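Local atomic coordinates of glycoside Hydrolase (Bacteroides plebeius, PDB entry 5T3B), a protein that probably hydrolyses glycosidic bonds in a polysaccharide, as a gut-bacterial member of glycoside hydrolase family 50, whose characterised relatives include agarases. Residues I205-Q210 and I216-Y221; N262-R267 and N304-I309; L269-S272 and P277-I280; K313-I318 and S335-L340. All blocks are in the same frame, centred on the assembly; numbering follows the deposited sequence.

Contact 1 (I205-Q210 and I216-Y221); sequences ISYPGQ and IGLVFY
I205 and P208 reach from one limb of a loop to Y221 and L218 on the other. I205 and L218 run past each other in opposite directions, and I205 CD1 meets L218 CD2 at 3.7 Å. With CG1 set between the backbone N and the carbonyl carbon (chi1 61°), the same I205 CD1 also comes within 3.5 Å of Y221 CD2, approaching the ring at a slant. L218 CD2 lies over the centre of the Y221 ring, 3.9 Å above its plane, so one methyl serves both I205 and the tyrosine face. P208 stands roughly at right angles to L218, with P208 CD 4.1 Å from L218 CD2, while its CG rests 3.7 Å from Y221 OH. On the other branch of the leucine, L218 CD1 meets Y207 CD1 at 4.0 Å. The polar end of Y221 is tied by a water 2.7 Å from S206 O and 2.8 Å from Y221 OH; the hydroxyl also has a weak hydrogen bond with D276. Apolar packing, with one water bridge, thus closes the loop between helices 195-203 and 224-232, its second limb being largely a 3-10 segment, 216-220, whose side chains lie against helices 277-288 and 300-324.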
loop_
_atom_site.group_PDB
_atom_site.type_symbol
_atom_site.label_atom_id
_atom_site.label_comp_id
_atom_site.label_asym_id
_atom_site.label_seq_id
_atom_site.Cartn_x
_atom_site.Cartn_y
_atom_site.Cartn_z
ATOM N N ILE A 205 28.741 -4.495 6.300
ATOM C CA ILE A 205 28.770 -3.516 7.337
ATOM C C ILE A 205 27.614 -3.748 8.312
ATOM O O ILE A 205 26.800 -4.611 8.125
ATOM C CB ILE A 205 28.735 -2.102 6.746
ATOM C CG1 ILE A 205 27.443 -1.849 5.917
ATOM C CG2 ILE A 205 29.991 -1.833 5.908
ATOM C CD1 ILE A 205 27.319 -0.437 5.380
ATOM N N SER A 206 27.661 -2.968 9.401
ATOM C CA SER A 206 26.587 -2.976 10.377
ATOM C C SER A 206 25.639 -1.835 10.085
ATOM O O SER A 206 25.996 -0.848 9.410
ATOM C CB SER A 206 27.154 -2.729 11.774
ATOM O OG SER A 206 27.986 -3.782 12.228
ATOM N N TYR A 207 24.433 -1.941 10.636
ATOM C CA TYR A 207 23.525 -0.788 10.637
ATOM C C TYR A 207 24.148 0.380 11.437
ATOM O O TYR A 207 24.922 0.189 12.370
ATOM C CB TYR A 207 22.176 -1.136 11.253
ATOM C CG TYR A 207 21.385 -2.071 10.364
ATOM C CD1 TYR A 207 20.970 -1.664 9.099
ATOM C CD2 TYR A 207 20.985 -3.338 10.792
ATOM C CE1 TYR A 207 20.177 -2.465 8.303
ATOM C CE2 TYR A 207 20.209 -4.152 9.942
ATOM C CZ TYR A 207 19.815 -3.694 8.712
ATOM O OH TYR A 207 19.050 -4.442 7.847
ATOM N N PRO A 208 23.844 1.613 11.042
ATOM C CA PRO A 208 24.345 2.749 11.848
ATOM C C PRO A 208 23.983 2.670 13.316
ATOM O O PRO A 208 22.867 2.317 13.637
ATOM C CB PRO A 208 23.630 3.963 11.217
ATOM C CG PRO A 208 23.286 3.508 9.811
ATOM C CD PRO A 208 22.886 2.047 9.992
ATOM N N GLY A 209 24.973 2.923 14.179
ATOM C CA GLY A 209 24.762 2.786 15.614
ATOM C C GLY A 209 24.391 1.417 16.098
ATOM O O GLY A 209 23.878 1.266 17.215
ATOM N N GLN A 210 24.686 0.415 15.279
ATOM C CA GLN A 210 24.236 -0.969 15.524
ATOM C C GLN A 210 22.732 -1.086 15.687
ATOM O O GLN A 210 22.260 -2.059 16.268
ATOM C CB GLN A 210 24.901 -1.653 16.732
ATOM C CG GLN A 210 26.411 -1.714 16.726
ATOM C CD GLN A 210 26.991 -2.385 15.500
ATOM O OE1 GLN A 210 26.605 -3.495 15.110
ATOM N NE2 GLN A 210 27.863 -1.688 14.851
ATOM N N ILE A 216 17.973 3.851 7.533
ATOM C CA ILE A 216 17.913 4.823 6.496
ATOM C C ILE A 216 19.224 5.633 6.377
ATOM O O ILE A 216 19.532 6.156 5.303
ATOM C CB ILE A 216 16.728 5.797 6.699
ATOM C CG1 ILE A 216 16.480 6.684 5.451
ATOM C CG2 ILE A 216 16.867 6.609 7.932
ATOM C CD1 ILE A 216 16.152 5.935 4.180
ATOM N N GLY A 217 20.015 5.709 7.439
ATOM C CA GLY A 217 21.281 6.386 7.364
ATOM C C GLY A 217 22.296 5.769 6.424
ATOM O O GLY A 217 23.302 6.406 6.058
ATOM N N LEU A 218 22.027 4.538 5.971
ATOM C CA LEU A 218 22.870 3.905 4.976
ATOM C C LEU A 218 22.928 4.641 3.628
ATOM O O LEU A 218 23.880 4.494 2.862
ATOM C CB LEU A 218 22.429 2.475 4.747
ATOM C CG LEU A 218 22.656 1.524 5.894
ATOM C CD1 LEU A 218 21.887 0.231 5.698
ATOM C CD2 LEU A 218 24.131 1.243 6.138
ATOM N N VAL A 219 21.935 5.529 3.396
ATOM C CA VAL A 219 21.970 6.281 2.145
ATOM C C VAL A 219 23.147 7.271 2.084
ATOM O O VAL A 219 23.491 7.703 0.993
ATOM C CB VAL A 219 20.676 7.057 1.899
ATOM C CG1 VAL A 219 19.489 6.127 1.861
ATOM C CG2 VAL A 219 20.433 8.166 2.929
ATOM N N PHE A 220 23.790 7.518 3.204
ATOM C CA PHE A 220 24.969 8.379 3.225
ATOM C C PHE A 220 26.259 7.631 3.085
ATOM O O PHE A 220 27.341 8.259 3.049
ATOM C CB PHE A 220 24.989 9.188 4.510
ATOM C CG PHE A 220 23.770 10.069 4.687
ATOM C CD1 PHE A 220 23.610 11.199 3.892
ATOM C CD2 PHE A 220 22.776 9.768 5.630
ATOM C CE1 PHE A 220 22.510 11.999 4.023
ATOM C CE2 PHE A 220 21.668 10.575 5.737
ATOM C CZ PHE A 220 21.549 11.698 4.946
ATOM N N TYR A 221 26.189 6.295 3.049
ATOM C CA TYR A 221 27.398 5.494 2.976
ATOM C C TYR A 221 27.928 5.436 1.556
ATOM O O TYR A 221 27.159 5.511 0.574
ATOM C CB TYR A 221 27.131 4.089 3.529
ATOM C CG TYR A 221 27.035 3.971 5.024
ATOM C CD1 TYR A 221 26.232 4.786 5.787
ATOM C CD2 TYR A 221 27.802 3.010 5.684
ATOM C CE1 TYR A 221 26.171 4.653 7.184
ATOM C CE2 TYR A 221 27.772 2.884 7.065
ATOM C CZ TYR A 221 26.948 3.675 7.817
ATOM O OH TYR A 221 26.880 3.599 9.170
HETATM O O HOH W 1 27.645 1.091 10.253
#

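Contact 2 (N262-R267 and N304-I309); sequences NRLLDR and NEFAGI
L265, in the first turn of helix 264-269, lays its side chain on the ring of F306 from helix 300-324. Its CB already touches the aromatic rim, 4.0 Å from F306 CD2. From there CG swings anti to the backbone N (chi1 178°), which carries both methyls to the phenylalanine. CD1 goes over the ring: it sits 4.0 Å from the centroid of F306, 19° off the ring normal, in a CH-pi contact displaced toward the CG-CD2 side of the ring. The second branch, CD2, stays nearer the backbone of the partner helix and meets F306 CB at 4.1 Å. L264 adds a smaller contact alongside. Its CD2 approaches the same ring obliquely, 4.3 Å from F306 CE2, and also reaches A307, with L264 CD2 to A307 CB at 4.2 Å. F306 is further enclosed by the rings of F268, nearly perpendicular to it, and F285, inclined more obliquely. On the flank of the contact R263, the N-cap residue of helix 264-269, grips D266 side-on, R263 NH2 lying 3.0 Å from D266 OD2. Hydrocarbon packing and the CH-pi contact thus join residues 262-267 to 304-309, while a salt bridge from R263 to D300 and a hydrogen bond from L265 N to N303 OD1 add polar links to the start of helix 300-324.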
loop_
_atom_site.group_PDB
_atom_site.type_symbol
_atom_site.label_atom_id
_atom_site.label_comp_id
_atom_site.label_asym_id
_atom_site.label_seq_id
_atom_site.Cartn_x
_atom_site.Cartn_y
_atom_site.Cartn_z
ATOM N N ASN A 262 11.030 9.084 19.224
ATOM C CA ASN A 262 12.383 9.202 18.802
ATOM C C ASN A 262 12.558 9.827 17.434
ATOM O O ASN A 262 12.327 9.196 16.384
ATOM C CB ASN A 262 13.018 7.822 18.767
ATOM C CG ASN A 262 13.682 7.389 20.093
ATOM O OD1 ASN A 262 13.381 6.325 20.531
ATOM N ND2 ASN A 262 14.618 8.177 20.675
ATOM N N ARG A 263 12.979 11.063 17.455
ATOM C CA ARG A 263 13.247 11.702 16.197
ATOM C C ARG A 263 14.530 11.154 15.544
ATOM O O ARG A 263 15.534 10.858 16.200
ATOM C CB ARG A 263 13.441 13.132 16.437
ATOM C CG ARG A 263 12.196 13.797 16.922
ATOM C CD ARG A 263 12.306 15.313 16.944
ATOM N NE ARG A 263 13.391 15.803 17.794
ATOM C CZ ARG A 263 13.472 17.025 18.332
ATOM N NH1 ARG A 263 12.532 17.984 18.148
ATOM N NH2 ARG A 263 14.544 17.299 19.043
ATOM N N LEU A 264 14.508 11.128 14.232
ATOM C CA LEU A 264 15.607 10.611 13.442
ATOM C C LEU A 264 16.878 11.409 13.640
ATOM O O LEU A 264 17.955 10.854 13.888
ATOM C CB LEU A 264 15.235 10.543 11.949
ATOM C CG LEU A 264 16.227 9.798 11.088
ATOM C CD1 LEU A 264 16.235 8.314 11.321
ATOM C CD2 LEU A 264 15.926 10.066 9.630
ATOM N N LEU A 265 16.749 12.710 13.519
ATOM C CA LEU A 265 17.930 13.591 13.560
ATOM C C LEU A 265 18.587 13.509 14.944
ATOM O O LEU A 265 19.816 13.342 15.037
ATOM C CB LEU A 265 17.570 15.027 13.187
ATOM C CG LEU A 265 18.651 16.084 13.215
ATOM C CD1 LEU A 265 19.850 15.619 12.419
ATOM C CD2 LEU A 265 18.065 17.391 12.692
ATOM N N ASP A 266 17.800 13.488 16.014
ATOM C CA ASP A 266 18.354 13.316 17.365
ATOM C C ASP A 266 19.158 12.026 17.507
ATOM O O ASP A 266 20.299 12.014 18.006
ATOM C CB ASP A 266 17.257 13.251 18.416
ATOM C CG ASP A 266 16.545 14.558 18.631
ATOM O OD1 ASP A 266 16.852 15.565 17.997
ATOM O OD2 ASP A 266 15.633 14.548 19.484
ATOM N N ARG A 267 18.582 10.928 17.005
ATOM C CA ARG A 267 19.255 9.635 17.100
ATOM C C ARG A 267 20.558 9.609 16.262
ATOM O O ARG A 267 21.556 9.052 16.726
ATOM C CB ARG A 267 18.340 8.438 16.728
ATOM C CG ARG A 267 17.415 7.950 17.865
ATOM C CD ARG A 267 16.351 6.931 17.412
ATOM N NE ARG A 267 15.462 7.473 16.334
ATOM C CZ ARG A 267 14.796 6.747 15.440
ATOM N NH1 ARG A 267 14.870 5.459 15.408
ATOM N NH2 ARG A 267 14.002 7.348 14.613
ATOM N N ASN A 304 12.255 17.053 10.611
ATOM C CA ASN A 304 11.427 16.690 9.487
ATOM C C ASN A 304 12.147 16.968 8.200
ATOM O O ASN A 304 12.092 16.136 7.275
ATOM C CB ASN A 304 10.082 17.384 9.548
ATOM C CG ASN A 304 9.214 16.847 10.650
ATOM O OD1 ASN A 304 9.475 15.785 11.230
ATOM N ND2 ASN A 304 8.262 17.649 11.048
ATOM N N GLU A 305 12.813 18.127 8.082
ATOM C CA GLU A 305 13.603 18.422 6.912
ATOM C C GLU A 305 14.721 17.432 6.687
ATOM O O GLU A 305 14.943 16.965 5.564
ATOM C CB GLU A 305 14.179 19.837 7.000
ATOM C CG GLU A 305 14.849 20.231 5.711
ATOM C CD GLU A 305 15.384 21.650 5.707
ATOM O OE1 GLU A 305 15.158 22.383 6.694
ATOM O OE2 GLU A 305 16.078 22.008 4.704
ATOM N N PHE A 306 15.422 17.078 7.761
ATOM C CA PHE A 306 16.507 16.107 7.643
ATOM C C PHE A 306 15.996 14.743 7.167
ATOM O O PHE A 306 16.610 14.112 6.316
ATOM C CB PHE A 306 17.293 15.973 8.959
ATOM C CG PHE A 306 18.402 14.992 8.883
ATOM C CD1 PHE A 306 19.540 15.284 8.184
ATOM C CD2 PHE A 306 18.266 13.757 9.450
ATOM C CE1 PHE A 306 20.545 14.319 8.068
ATOM C CE2 PHE A 306 19.223 12.782 9.312
ATOM C CZ PHE A 306 20.402 13.067 8.662
ATOM N N ALA A 307 14.869 14.293 7.754
ATOM C CA ALA A 307 14.266 13.067 7.291
ATOM C C ALA A 307 13.943 13.124 5.787
ATOM O O ALA A 307 14.073 12.146 5.067
ATOM C CB ALA A 307 13.030 12.756 8.148
ATOM N N GLY A 308 13.457 14.278 5.325
ATOM C CA GLY A 308 13.228 14.512 3.915
ATOM C C GLY A 308 14.470 14.374 3.050
ATOM O O GLY A 308 14.407 13.870 1.937
ATOM N N ILE A 309 15.615 14.877 3.531
ATOM C CA ILE A 309 16.889 14.724 2.828
ATOM C C ILE A 309 17.261 13.256 2.725
ATOM O O ILE A 309 17.666 12.768 1.655
ATOM C CB ILE A 309 18.038 15.534 3.514
ATOM C CG1 ILE A 309 17.755 17.026 3.301
ATOM C CG2 ILE A 309 19.377 15.083 3.002
ATOM C CD1 ILE A 309 18.570 17.880 4.185
#

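Contact 3 (L269-S272 and P277-I280); sequences LKIS and PAYI
L269 and I271 pack against A278 and Y279 in a compact helix-loop-helix turn, where the end of helix 264-269 and the residues after it fold back on the first turn of helix 277-288. The contact is apolar and largely buried, and the tyrosine provides the broadest part of it. Y279 CG is anti to the backbone N (chi1 169°), an orientation that lays the ring alongside the L269 backbone. The ring comes edge-on: Y279 CE1 is 3.4 Å from L269 O, which lies near the ring plane, so the weakly positive C-H rim probably faces a negative oxygen. The leucine side chain leaves its backbone away from the helix, yet its tip returns, placing L269 CD2 4.2 Å from Y279 CE1. I271 works from the other end of the interface. I271 CD1 meets A278 CB at 3.9 Å and also lies 4.0 Å from Y279 N. Nearer the backbone, I271 CB approaches Y279 CB to 4.2 Å. Two residues of the connecting loop bond to the two sides: K274 NZ to I271 O and weakly to L269 O, D276 OD1 to A278 N. Farther along helix 277-288, A282 and M286 touch L269, which also meets V298 in the loop leading to helix 300-324; at the N-terminal end of helix 277-288, P277 rests against Y221.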
loop_
_atom_site.group_PDB
_atom_site.type_symbol
_atom_site.label_atom_id
_atom_site.label_comp_id
_atom_site.label_asym_id
_atom_site.label_seq_id
_atom_site.Cartn_x
_atom_site.Cartn_y
_atom_site.Cartn_z
ATOM N N LEU A 269 22.492 12.124 15.660
ATOM C CA LEU A 269 23.497 12.958 16.351
ATOM C C LEU A 269 24.077 12.272 17.554
ATOM O O LEU A 269 25.170 12.659 18.017
ATOM C CB LEU A 269 22.901 14.310 16.722
ATOM C CG LEU A 269 22.615 15.292 15.546
ATOM C CD1 LEU A 269 21.788 16.470 16.019
ATOM C CD2 LEU A 269 23.884 15.715 14.869
ATOM N N LYS A 270 23.297 11.342 18.128
ATOM C CA LYS A 270 23.754 10.569 19.303
ATOM C C LYS A 270 24.490 9.247 18.981
ATOM O O LYS A 270 24.932 8.545 19.865
ATOM C CB LYS A 270 22.574 10.356 20.267
ATOM C CG LYS A 270 21.970 11.604 20.872
ATOM C CD LYS A 270 22.957 12.395 21.721
ATOM C CE LYS A 270 22.310 13.069 22.923
ATOM N NZ LYS A 270 23.395 13.463 23.857
ATOM N N ILE A 271 24.689 8.954 17.697
ATOM C CA ILE A 271 25.476 7.782 17.289
ATOM C C ILE A 271 26.874 7.933 17.885
ATOM O O ILE A 271 27.474 8.995 17.759
ATOM C CB ILE A 271 25.551 7.645 15.761
ATOM C CG1 ILE A 271 24.174 7.258 15.178
ATOM C CG2 ILE A 271 26.561 6.591 15.403
ATOM C CD1 ILE A 271 24.177 7.372 13.675
ATOM N N SER A 272 27.360 6.886 18.566
ATOM C CA SER A 272 28.640 6.999 19.311
ATOM C C SER A 272 29.849 7.151 18.462
ATOM O O SER A 272 30.716 7.911 18.782
ATOM C CB SER A 272 28.907 5.768 20.160
ATOM O OG SER A 272 27.795 5.521 20.946
ATOM N N PRO A 277 29.028 7.565 8.660
ATOM C CA PRO A 277 28.483 8.516 7.689
ATOM C C PRO A 277 27.122 9.126 8.088
ATOM O O PRO A 277 26.832 10.281 7.717
ATOM C CB PRO A 277 28.419 7.728 6.390
ATOM C CG PRO A 277 29.606 6.764 6.557
ATOM C CD PRO A 277 29.482 6.343 7.992
ATOM N N ALA A 278 26.287 8.360 8.790
ATOM C CA ALA A 278 24.995 8.888 9.249
ATOM C C ALA A 278 25.168 10.005 10.274
ATOM O O ALA A 278 24.459 11.015 10.171
ATOM C CB ALA A 278 24.132 7.772 9.827
ATOM N N TYR A 279 26.115 9.838 11.215
ATOM C CA TYR A 279 26.409 10.907 12.122
ATOM C C TYR A 279 26.953 12.119 11.352
ATOM O O TYR A 279 26.531 13.278 11.561
ATOM C CB TYR A 279 27.436 10.459 13.194
ATOM C CG TYR A 279 27.890 11.712 13.934
ATOM C CD1 TYR A 279 27.068 12.290 14.914
ATOM C CD2 TYR A 279 29.075 12.358 13.599
ATOM C CE1 TYR A 279 27.387 13.476 15.522
ATOM C CE2 TYR A 279 29.412 13.559 14.199
ATOM C CZ TYR A 279 28.574 14.106 15.172
ATOM O OH TYR A 279 28.893 15.295 15.756
ATOM N N ILE A 280 27.918 11.839 10.481
ATOM C CA ILE A 280 28.568 12.918 9.718
ATOM C C ILE A 280 27.529 13.795 8.975
ATOM O O ILE A 280 27.544 15.029 8.991
ATOM C CB ILE A 280 29.667 12.378 8.801
ATOM C CG1 ILE A 280 30.830 11.758 9.660
ATOM C CG2 ILE A 280 30.130 13.435 7.784
ATOM C CD1 ILE A 280 31.776 10.883 8.857
#

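Contact 4 (K313-I318 and S335-L340); sequences KYYSAI and SRLHSL
Residues 335-340 run beside strand 358-361, probably part of the beta/alpha barrel of a family 50 enzyme, and Y315 of helix 300-324 meets them with its hydroxyl end; L337 makes backbone hydrogen bonds with S359 and N361. Y315 OH and S335 OG form a 2.7 Å hydrogen bond in which either hydroxyl could be the donor. The serine OG stands between its backbone N and carbonyl carbon (chi1 69°), which turns it to the tyrosine. A water makes a second link, 3.2 Å from Y315 OH and accepting from S335 N at 3.0 Å. L337 comes from the opposite direction to Y315, and L337 CD2 lies 3.5 Å from Y315 OH, giving this polar group an apolar neighbour. Y314, the preceding residue of the helix, touches the serine through CE2, 4.0 Å from S335 CB. Its own hydroxyl is engaged by D252 and S251, while next to S335 the side chain of R336 forms a salt bridge with E389. Buried polar groups are thus satisfied in two ways: the hydroxyls of Y315 and S335 are joined directly, and S335 N is linked to Y315 OH through water.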
loop_
_atom_site.group_PDB
_atom_site.type_symbol
_atom_site.label_atom_id
_atom_site.label_comp_id
_atom_site.label_asym_id
_atom_site.label_seq_id
_atom_site.Cartn_x
_atom_site.Cartn_y
_atom_site.Cartn_z
ATOM N N LYS A 313 17.624 11.125 -0.831
ATOM C CA LYS A 313 18.759 10.320 -1.236
ATOM C C LYS A 313 18.346 8.852 -1.489
ATOM O O LYS A 313 18.882 8.181 -2.367
ATOM C CB LYS A 313 19.891 10.395 -0.215
ATOM C CG LYS A 313 20.548 11.753 -0.158
ATOM C CD LYS A 313 21.802 11.666 0.675
ATOM C CE LYS A 313 22.932 11.032 -0.098
ATOM N NZ LYS A 313 23.400 11.745 -1.363
ATOM N N TYR A 314 17.379 8.376 -0.692
ATOM C CA TYR A 314 16.859 7.029 -0.833
ATOM C C TYR A 314 16.111 6.858 -2.167
ATOM O O TYR A 314 16.470 6.035 -3.004
ATOM C CB TYR A 314 16.001 6.729 0.392
ATOM C CG TYR A 314 15.396 5.362 0.347
ATOM C CD1 TYR A 314 16.140 4.243 0.701
ATOM C CD2 TYR A 314 14.103 5.165 -0.132
ATOM C CE1 TYR A 314 15.610 2.964 0.630
ATOM C CE2 TYR A 314 13.569 3.887 -0.178
ATOM C CZ TYR A 314 14.339 2.803 0.132
ATOM O OH TYR A 314 13.794 1.552 0.071
ATOM N N TYR A 315 15.032 7.641 -2.314
ATOM C CA TYR A 315 14.164 7.469 -3.456
ATOM C C TYR A 315 14.846 7.820 -4.774
ATOM O O TYR A 315 14.608 7.136 -5.785
ATOM C CB TYR A 315 12.898 8.298 -3.287
ATOM C CG TYR A 315 11.919 7.830 -2.211
ATOM C CD1 TYR A 315 11.478 6.501 -2.139
ATOM C CD2 TYR A 315 11.431 8.727 -1.289
ATOM C CE1 TYR A 315 10.521 6.151 -1.215
ATOM C CE2 TYR A 315 10.473 8.367 -0.375
ATOM C CZ TYR A 315 10.041 7.072 -0.332
ATOM O OH TYR A 315 9.077 6.719 0.631
ATOM N N SER A 316 15.690 8.842 -4.782
ATOM C CA SER A 316 16.318 9.198 -6.006
ATOM C C SER A 316 17.299 8.147 -6.475
ATOM O O SER A 316 17.377 7.844 -7.678
ATOM C CB SER A 316 16.967 10.571 -5.866
ATOM O OG SER A 316 18.103 10.515 -4.973
ATOM N N ALA A 317 18.020 7.515 -5.551
ATOM C CA ALA A 317 18.922 6.452 -5.940
ATOM C C ALA A 317 18.177 5.312 -6.635
ATOM O O ALA A 317 18.655 4.724 -7.590
ATOM C CB ALA A 317 19.662 5.889 -4.737
ATOM N N ILE A 318 17.008 4.961 -6.094
ATOM C CA ILE A 318 16.276 3.839 -6.615
ATOM C C ILE A 318 15.632 4.179 -7.977
ATOM O O ILE A 318 15.691 3.423 -8.926
ATOM C CB ILE A 318 15.298 3.324 -5.559
ATOM C CG1 ILE A 318 16.146 2.787 -4.365
ATOM C CG2 ILE A 318 14.414 2.229 -6.165
ATOM C CD1 ILE A 318 15.345 2.568 -3.092
ATOM N N SER A 335 8.225 2.906 -0.785
ATOM C CA SER A 335 8.735 2.209 0.408
ATOM C C SER A 335 7.689 1.972 1.498
ATOM O O SER A 335 8.074 1.523 2.569
ATOM C CB SER A 335 9.882 3.011 1.049
ATOM O OG SER A 335 9.438 4.214 1.634
ATOM N N ARG A 336 6.411 2.190 1.202
ATOM C CA ARG A 336 5.340 1.789 2.124
ATOM C C ARG A 336 5.464 2.585 3.436
ATOM O O ARG A 336 5.803 2.068 4.478
ATOM C CB ARG A 336 5.310 0.283 2.293
ATOM C CG ARG A 336 5.368 -0.466 0.979
ATOM C CD ARG A 336 5.697 -1.934 1.114
ATOM N NE ARG A 336 4.671 -2.629 1.867
ATOM C CZ ARG A 336 3.542 -3.055 1.325
ATOM N NH1 ARG A 336 2.604 -3.608 2.087
ATOM N NH2 ARG A 336 3.350 -3.019 0.024
ATOM N N LEU A 337 5.224 3.895 3.291
ATOM C CA LEU A 337 5.353 4.825 4.401
ATOM C C LEU A 337 4.278 4.543 5.395
ATOM O O LEU A 337 3.198 4.066 5.072
ATOM C CB LEU A 337 5.212 6.280 3.873
ATOM C CG LEU A 337 6.374 6.732 2.955
ATOM C CD1 LEU A 337 5.958 7.939 2.162
ATOM C CD2 LEU A 337 7.619 7.028 3.781
ATOM N N HIS A 338 4.547 4.887 6.668
ATOM C CA HIS A 338 3.644 4.551 7.737
ATOM C C HIS A 338 3.779 5.580 8.843
ATOM O O HIS A 338 4.486 6.582 8.684
ATOM C CB HIS A 338 3.870 3.117 8.242
ATOM C CG HIS A 338 5.074 2.992 9.090
ATOM N ND1 HIS A 338 6.286 3.530 8.756
ATOM C CD2 HIS A 338 5.248 2.365 10.277
ATOM C CE1 HIS A 338 7.154 3.285 9.710
ATOM N NE2 HIS A 338 6.545 2.575 10.656
ATOM N N SER A 339 3.108 5.335 9.976
ATOM C CA SER A 339 3.441 6.013 11.239
ATOM C C SER A 339 3.508 7.528 11.045
ATOM O O SER A 339 2.648 8.145 10.387
ATOM C CB SER A 339 4.750 5.345 11.845
ATOM O OG SER A 339 5.197 5.941 13.055
ATOM N N LEU A 340 4.547 8.108 11.621
ATOM C CA LEU A 340 4.822 9.549 11.454
ATOM C C LEU A 340 5.369 9.937 10.059
ATOM O O LEU A 340 5.000 10.992 9.541
ATOM C CB LEU A 340 5.734 10.051 12.549
ATOM C CG LEU A 340 5.264 9.905 13.953
ATOM C CD1 LEU A 340 6.288 10.443 14.907
ATOM C CD2 LEU A 340 4.000 10.667 14.109
HETATM O O HOH W 2 6.444 5.295 -0.572
#

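From the N terminus, contact 1 comes first and closes the loop 205-221 between helices 195-203 and 224-232. Contact 2 then brackets residues 262-309, joining helix 264-269 to helix 300-324, and within that span contact 3 closes the short loop between helices 264-269 and 277-288. Contact 4 follows in series, returning from helix 300-324 to residues 335-340; no two contacts cross. Segment 216-221 is the meeting point: I216 and F220 touch L264 and F306 of contact 2, Y221 lies on P277 of contact 3, and V219 packs on Y314 of contact 4. Helix 300-324 carries contacts 2 and 4, linking this outlying helical region to the interior of the chain.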